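Local coordinates for ferredoxin-like protein (Thermotoga maritima, PDB 7KOE), which probably carries electrons through two 4Fe-4S clusters within a complex that includes the FAD-binding electron transfer flavoprotein, at residues C61-T66 and W78-G83; N10-D15 and Y85-K90. One frame throughout, in Å; residues are numbered along the deposited sequence.

Interaction 1 of 2, residues C61-T66 and W78-G83; sequences CLECGT and WNYPRG. With SF4 (iron/sulfur cluster), chain M.
E63 OE2 lies 3.4 Å from P81 CG and is gripped from elsewhere by two groups. A basic side chain of another protein chain makes a salt bridge to it, and V87 N gives it a weak hydrogen bond. The E63 chain leaves with CG anti to the carbonyl carbon (chi1 -48°) and runs on extended, which takes the carboxylate past the Y80 ring to P81. E63 and Y80 cross at about a right angle, with OE1 3.6 Å from Y80 CD1. E63 O lies at the edge of the Y80 ring, 3.5 Å from Y80 CE1. With an alanine here, the basic group of the neighbouring chain would probably lose its counter-charge and a gap would open beside P81 CG and CD. The other half of the contact belongs to the iron-sulfur cluster. C61 SG and C64 SG each bind an iron, in the CxxCxxC pattern of a ferredoxin-type 4Fe-4S site; C42 and C67 also line this pocket. E63 N donates to C61 SG at 3.4 Å. The W78 indole lies beside the cluster with NE1 3.6 Å from S4, and S4 is near the ring plane. G65 CA approaches W78 CZ2 to 3.7 Å. The edge of the indole, at W78 CH2, stands over the centre of one face of the Y80 ring. G65 is the N-cap of helix 66-70. W78 ends strand 77-78, which pairs with strand 21-22, and both C61 and W78 pack on L21.

Interaction 2 of 2, residues N10-D15 and Y85-K90; sequences NRYRTD and YGVLYK. With FAD (flavin-adenine dinucleotide), chain J.
Residues R13 and G86 form the hydrogen-bonded pair of a two-stranded antiparallel sheet, strands 12-13 and 86-87. The backbone bonds are R13 N to G86 O at 3.0 Å and G86 N to R13 O at 2.8 Å. L88 N to R11 O, at 2.7 Å, continues the pairing. Y12 and V87 are the non-hydrogen-bonded pair, and Y12 CA makes a CA-H...O contact with G86 O.

An apolar contact forms on the sheet face that carries Y12 and V87. Their side chains run side by side, with Y12 CE2 3.5 Å from V87 CG1. Y12 OH is hydrogen-bonded to G60 O. The L88 CD1 methyl packs on guanidinium groups. It sits over one face of that of R11 and also meets R13 NH1 at 3.4 Å. R11 is extended from CG to NE, with CG anti to the backbone N (chi1 -168°), and NH1 reaches a salt bridge with an acidic side chain of another protein chain.

The Y85 ring is met by a carboxylate and an arginine chain. The D15 carboxylate is stacked on it, the planes 15° apart and D15 CG above the ring centre. R13 crosses Y85 at about a right angle, and R13 CG touches Y85 CD1 at 3.7 Å. R82 takes the D15 charge in a salt bridge.

Cofactor contacts come from the strand 12-13 side. This FAD is also hydrogen-bonded to residues of an electron transfer flavoprotein chain. Its C7M methyl stands 3.6 Å from Y12 CD1 and 3.7 Å from T14 OG1.

How the interactions relate
Both contacts are largely buried. Interaction 1 sits nearer the middle of the chain, its centre about 8 Å from the chain centre against about 14 Å for interaction 2. Along the sequence, interaction 1 is nested inside the loop closed by interaction 2. The first has no cross-segment hydrogen bond and combines side-chain packing with cysteine coordination of the cluster. The second is held by strand pairing. Both lie near flavins, so the contrast is between cluster and strand pair. The segment 78-83 runs almost directly into 85-90, so one length of chain serves both. The two also meet where L62 O packs near Y89 OH.

Interaction 1 of 2, residues C61-T66 and W78-G83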
# COMPACT_ATOMS: atom_id res chain seq x y z
N CYS D 61 25.07 -9.59 -28.83
CA CYS D 61 24.95 -8.28 -29.50
C CYS D 61 23.51 -7.76 -29.39
O CYS D 61 22.58 -8.50 -29.73
CB CYS D 61 25.34 -8.37 -30.97
SG CYS D 61 25.46 -6.74 -31.76
N LEU D 62 23.39 -6.52 -28.90
CA LEU D 62 22.13 -5.81 -28.76
C LEU D 62 21.77 -5.01 -30.00
O LEU D 62 20.80 -4.25 -29.96
CB LEU D 62 22.18 -4.89 -27.55
CG LEU D 62 22.31 -5.58 -26.20
CD1 LEU D 62 22.90 -4.65 -25.20
CD2 LEU D 62 20.98 -6.06 -25.72
N GLU D 63 22.56 -5.15 -31.08
CA GLU D 63 22.28 -4.59 -32.41
C GLU D 63 22.19 -3.07 -32.39
O GLU D 63 21.48 -2.48 -33.20
CB GLU D 63 21.02 -5.19 -33.03
CG GLU D 63 20.92 -6.68 -32.98
CD GLU D 63 19.61 -7.14 -33.54
OE1 GLU D 63 18.86 -6.30 -34.07
OE2 GLU D 63 19.31 -8.34 -33.45
N CYS D 64 22.83 -2.45 -31.40
CA CYS D 64 22.77 -0.97 -31.28
C CYS D 64 23.50 -0.36 -32.47
O CYS D 64 22.89 0.47 -33.17
CB CYS D 64 23.39 -0.49 -29.97
SG CYS D 64 24.94 -1.31 -29.55
N GLY D 65 24.75 -0.76 -32.70
CA GLY D 65 25.51 -0.25 -33.82
C GLY D 65 26.67 0.63 -33.42
O GLY D 65 27.29 1.25 -34.28
N THR D 66 26.96 0.68 -32.12
CA THR D 66 28.02 1.53 -31.59
C THR D 66 29.38 1.12 -32.12
O THR D 66 30.20 1.97 -32.49
CB THR D 66 28.00 1.47 -30.06
OG1 THR D 66 26.75 1.96 -29.57
CG2 THR D 66 29.12 2.25 -29.45
N TRP D 78 29.79 -4.83 -39.98
CA TRP D 78 28.64 -4.84 -39.10
C TRP D 78 27.39 -5.04 -39.92
O TRP D 78 27.12 -4.27 -40.85
CB TRP D 78 28.56 -3.54 -38.31
CG TRP D 78 27.51 -3.49 -37.27
CD1 TRP D 78 27.67 -3.75 -35.95
CD2 TRP D 78 26.14 -3.12 -37.44
NE1 TRP D 78 26.48 -3.60 -35.29
CE2 TRP D 78 25.53 -3.21 -36.18
CE3 TRP D 78 25.36 -2.73 -38.53
CZ2 TRP D 78 24.19 -2.93 -35.99
CZ3 TRP D 78 24.04 -2.46 -38.34
CH2 TRP D 78 23.47 -2.55 -37.08
N ASN D 79 26.63 -6.07 -39.59
CA ASN D 79 25.31 -6.27 -40.14
C ASN D 79 24.34 -6.42 -38.99
O ASN D 79 24.73 -6.70 -37.85
CB ASN D 79 25.25 -7.52 -41.02
CG ASN D 79 25.92 -7.32 -42.35
OD1 ASN D 79 25.58 -6.41 -43.10
ND2 ASN D 79 26.90 -8.17 -42.65
N TYR D 80 23.07 -6.23 -39.28
CA TYR D 80 22.06 -6.75 -38.41
C TYR D 80 22.04 -8.26 -38.57
O TYR D 80 22.43 -8.79 -39.61
CB TYR D 80 20.69 -6.17 -38.76
CG TYR D 80 20.44 -4.81 -38.19
CD1 TYR D 80 20.44 -4.60 -36.82
CD2 TYR D 80 20.18 -3.73 -39.01
CE1 TYR D 80 20.19 -3.36 -36.29
CE2 TYR D 80 19.94 -2.48 -38.50
CZ TYR D 80 19.95 -2.30 -37.14
OH TYR D 80 19.71 -1.05 -36.62
N PRO D 81 21.58 -8.99 -37.56
CA PRO D 81 21.25 -10.40 -37.77
C PRO D 81 20.08 -10.52 -38.73
O PRO D 81 19.38 -9.56 -39.02
CB PRO D 81 20.88 -10.89 -36.37
CG PRO D 81 21.51 -9.94 -35.46
CD PRO D 81 21.49 -8.63 -36.14
N ARG D 82 19.85 -11.75 -39.19
CA ARG D 82 18.76 -12.00 -40.12
C ARG D 82 17.41 -11.76 -39.45
O ARG D 82 17.31 -11.48 -38.26
CB ARG D 82 18.83 -13.42 -40.66
CG ARG D 82 20.18 -13.84 -41.16
CD ARG D 82 20.11 -15.21 -41.78
NE ARG D 82 19.97 -16.26 -40.78
CZ ARG D 82 19.59 -17.50 -41.05
NH1 ARG D 82 19.32 -17.86 -42.30
NH2 ARG D 82 19.48 -18.39 -40.08
N GLY D 83 16.36 -11.83 -40.26
CA GLY D 83 15.02 -11.71 -39.70
C GLY D 83 14.74 -12.86 -38.75
O GLY D 83 15.18 -13.99 -38.97
FE1 SF4 M . 26.35 -5.63 -30.72
FE2 SF4 M . 25.90 -2.76 -29.90
FE3 SF4 M . 28.19 -3.46 -31.73
FE4 SF4 M . 28.28 -4.28 -28.83
S1 SF4 M . 28.01 -2.44 -29.87
S2 SF4 M . 28.46 -5.31 -30.69
S3 SF4 M . 26.17 -4.61 -28.86
S4 SF4 M . 26.08 -3.79 -31.76

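Interaction 2 of 2, residues N10-D15 and Y85-K90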
# COMPACT_ATOMS: atom_id res chain seq x y z
N ASN D 10 17.66 -10.67 -21.33
CA ASN D 10 17.14 -10.43 -22.66
C ASN D 10 16.77 -11.75 -23.33
O ASN D 10 17.22 -12.82 -22.95
CB ASN D 10 18.16 -9.71 -23.53
CG ASN D 10 18.50 -8.35 -23.02
OD1 ASN D 10 19.65 -8.05 -22.75
ND2 ASN D 10 17.50 -7.51 -22.90
N ARG D 11 15.94 -11.64 -24.35
CA ARG D 11 15.55 -12.79 -25.15
C ARG D 11 16.29 -12.74 -26.47
O ARG D 11 16.32 -11.70 -27.13
CB ARG D 11 14.05 -12.82 -25.39
CG ARG D 11 13.57 -14.11 -25.96
CD ARG D 11 12.27 -13.92 -26.64
NE ARG D 11 11.89 -15.10 -27.39
CZ ARG D 11 11.09 -15.07 -28.44
NH1 ARG D 11 10.59 -13.92 -28.86
NH2 ARG D 11 10.79 -16.18 -29.07
N TYR D 12 16.88 -13.86 -26.86
CA TYR D 12 17.63 -13.95 -28.09
C TYR D 12 17.12 -15.12 -28.91
O TYR D 12 16.68 -16.13 -28.37
CB TYR D 12 19.12 -14.15 -27.85
CG TYR D 12 19.84 -12.99 -27.21
CD1 TYR D 12 19.81 -12.81 -25.84
CD2 TYR D 12 20.57 -12.11 -27.96
CE1 TYR D 12 20.48 -11.77 -25.25
CE2 TYR D 12 21.25 -11.08 -27.38
CZ TYR D 12 21.19 -10.91 -26.03
OH TYR D 12 21.86 -9.87 -25.46
N ARG D 13 17.20 -14.98 -30.22
CA ARG D 13 17.26 -16.12 -31.11
C ARG D 13 18.62 -16.01 -31.78
O ARG D 13 18.81 -15.20 -32.69
CB ARG D 13 16.13 -16.15 -32.12
CG ARG D 13 16.08 -17.47 -32.85
CD ARG D 13 14.79 -17.68 -33.60
NE ARG D 13 13.66 -17.97 -32.73
CZ ARG D 13 12.70 -17.10 -32.46
NH1 ARG D 13 12.75 -15.89 -32.98
NH2 ARG D 13 11.70 -17.45 -31.67
N THR D 14 19.58 -16.79 -31.30
CA THR D 14 20.94 -16.68 -31.77
C THR D 14 21.10 -17.39 -33.11
O THR D 14 20.56 -18.49 -33.32
CB THR D 14 21.90 -17.27 -30.75
OG1 THR D 14 21.50 -16.85 -29.44
CG2 THR D 14 23.30 -16.78 -31.00
N ASP D 15 21.82 -16.75 -34.02
CA ASP D 15 22.16 -17.32 -35.32
C ASP D 15 23.66 -17.61 -35.29
O ASP D 15 24.47 -16.81 -35.74
CB ASP D 15 21.81 -16.36 -36.43
CG ASP D 15 21.60 -17.04 -37.75
OD1 ASP D 15 21.64 -18.29 -37.78
OD2 ASP D 15 21.40 -16.34 -38.76
N TYR D 85 16.04 -13.06 -35.76
CA TYR D 85 17.26 -13.44 -35.07
C TYR D 85 17.83 -12.23 -34.34
O TYR D 85 17.47 -11.09 -34.62
CB TYR D 85 18.30 -14.02 -36.04
CG TYR D 85 18.03 -15.45 -36.43
CD1 TYR D 85 18.32 -16.49 -35.57
CD2 TYR D 85 17.46 -15.75 -37.65
CE1 TYR D 85 18.06 -17.79 -35.91
CE2 TYR D 85 17.19 -17.05 -38.01
CZ TYR D 85 17.49 -18.06 -37.13
OH TYR D 85 17.24 -19.37 -37.48
N GLY D 86 18.72 -12.51 -33.40
CA GLY D 86 19.34 -11.46 -32.60
C GLY D 86 18.59 -11.19 -31.32
O GLY D 86 17.96 -12.11 -30.80
N VAL D 87 18.64 -9.97 -30.79
CA VAL D 87 17.81 -9.60 -29.65
C VAL D 87 16.35 -9.64 -30.06
O VAL D 87 15.98 -9.31 -31.19
CB VAL D 87 18.15 -8.21 -29.09
CG1 VAL D 87 19.39 -8.25 -28.32
CG2 VAL D 87 18.27 -7.21 -30.21
N LEU D 88 15.51 -10.09 -29.14
CA LEU D 88 14.07 -10.02 -29.31
C LEU D 88 13.56 -9.34 -28.05
O LEU D 88 13.30 -10.00 -27.04
CB LEU D 88 13.45 -11.39 -29.52
CG LEU D 88 14.00 -12.15 -30.72
CD1 LEU D 88 13.60 -13.59 -30.64
CD2 LEU D 88 13.53 -11.54 -32.02
N TYR D 89 13.45 -8.02 -28.11
CA TYR D 89 13.09 -7.25 -26.93
C TYR D 89 11.63 -7.47 -26.58
O TYR D 89 10.74 -7.16 -27.37
CB TYR D 89 13.35 -5.76 -27.16
CG TYR D 89 14.79 -5.35 -27.20
CD1 TYR D 89 15.66 -5.69 -26.18
CD2 TYR D 89 15.28 -4.60 -28.25
CE1 TYR D 89 16.97 -5.30 -26.21
CE2 TYR D 89 16.59 -4.21 -28.29
CZ TYR D 89 17.43 -4.56 -27.27
OH TYR D 89 18.73 -4.15 -27.32
N LYS D 90 11.40 -8.05 -25.41
CA LYS D 90 10.07 -8.09 -24.82
C LYS D 90 9.94 -6.86 -23.93
O LYS D 90 10.87 -6.54 -23.19
CB LYS D 90 9.87 -9.40 -24.06
CG LYS D 90 10.87 -9.66 -22.94
CD LYS D 90 10.70 -10.97 -22.25
CE LYS D 90 11.55 -10.97 -21.00
NZ LYS D 90 12.99 -10.85 -21.32
PA FAD J . 35.43 -18.28 -20.54
O1A FAD J . 36.52 -17.46 -21.11
O2A FAD J . 34.32 -17.45 -19.89
O5B FAD J . 36.00 -19.33 -19.58
C5B FAD J . 37.42 -19.48 -19.40
C4B FAD J . 37.67 -20.12 -18.06
O4B FAD J . 38.73 -21.10 -18.19
C3B FAD J . 38.10 -19.17 -16.95
O3B FAD J . 37.44 -19.48 -15.73
C2B FAD J . 39.61 -19.40 -16.86
O2B FAD J . 40.11 -19.16 -15.55
C1B FAD J . 39.68 -20.89 -17.18
N9A FAD J . 40.98 -21.34 -17.66
C8A FAD J . 41.91 -20.61 -18.35
N7A FAD J . 43.00 -21.27 -18.65
C5A FAD J . 42.77 -22.53 -18.12
C6A FAD J . 43.54 -23.71 -18.09
N6A FAD J . 44.76 -23.81 -18.64
N1A FAD J . 43.02 -24.79 -17.47
C2A FAD J . 41.81 -24.70 -16.92
N3A FAD J . 40.99 -23.65 -16.89
C4A FAD J . 41.53 -22.59 -17.50
N1 FAD J . 27.59 -20.50 -23.79
C2 FAD J . 27.53 -21.85 -23.80
O2 FAD J . 28.47 -22.54 -23.41
N3 FAD J . 26.39 -22.48 -24.25
C4 FAD J . 25.26 -21.87 -24.70
O4 FAD J . 24.30 -22.54 -25.07
C4X FAD J . 25.34 -20.43 -24.69
N5 FAD J . 24.31 -19.78 -25.10
C5X FAD J . 24.37 -18.41 -25.10
C6 FAD J . 23.26 -17.71 -25.55
C7 FAD J . 23.27 -16.32 -25.56
C7M FAD J . 22.05 -15.59 -26.05
C8 FAD J . 24.40 -15.62 -25.12
C8M FAD J . 24.44 -14.13 -25.11
C9 FAD J . 25.51 -16.33 -24.67
C9A FAD J . 25.50 -17.72 -24.66
N10 FAD J . 26.59 -18.46 -24.19
C10 FAD J . 26.55 -19.83 -24.22
C1' FAD J . 27.83 -17.80 -23.77
C2' FAD J . 27.95 -17.59 -22.27
O2' FAD J . 27.24 -16.41 -21.87
C3' FAD J . 29.43 -17.42 -21.92
O3' FAD J . 29.90 -16.21 -22.50
C4' FAD J . 30.31 -18.57 -22.41
O4' FAD J . 29.79 -19.81 -21.93
C5' FAD J . 31.75 -18.43 -21.99
O5' FAD J . 32.44 -19.66 -22.30
P FAD J . 33.61 -20.19 -21.40
O1P FAD J . 34.02 -21.55 -21.98
O2P FAD J . 33.25 -20.18 -19.99
O3P FAD J . 34.77 -19.17 -21.67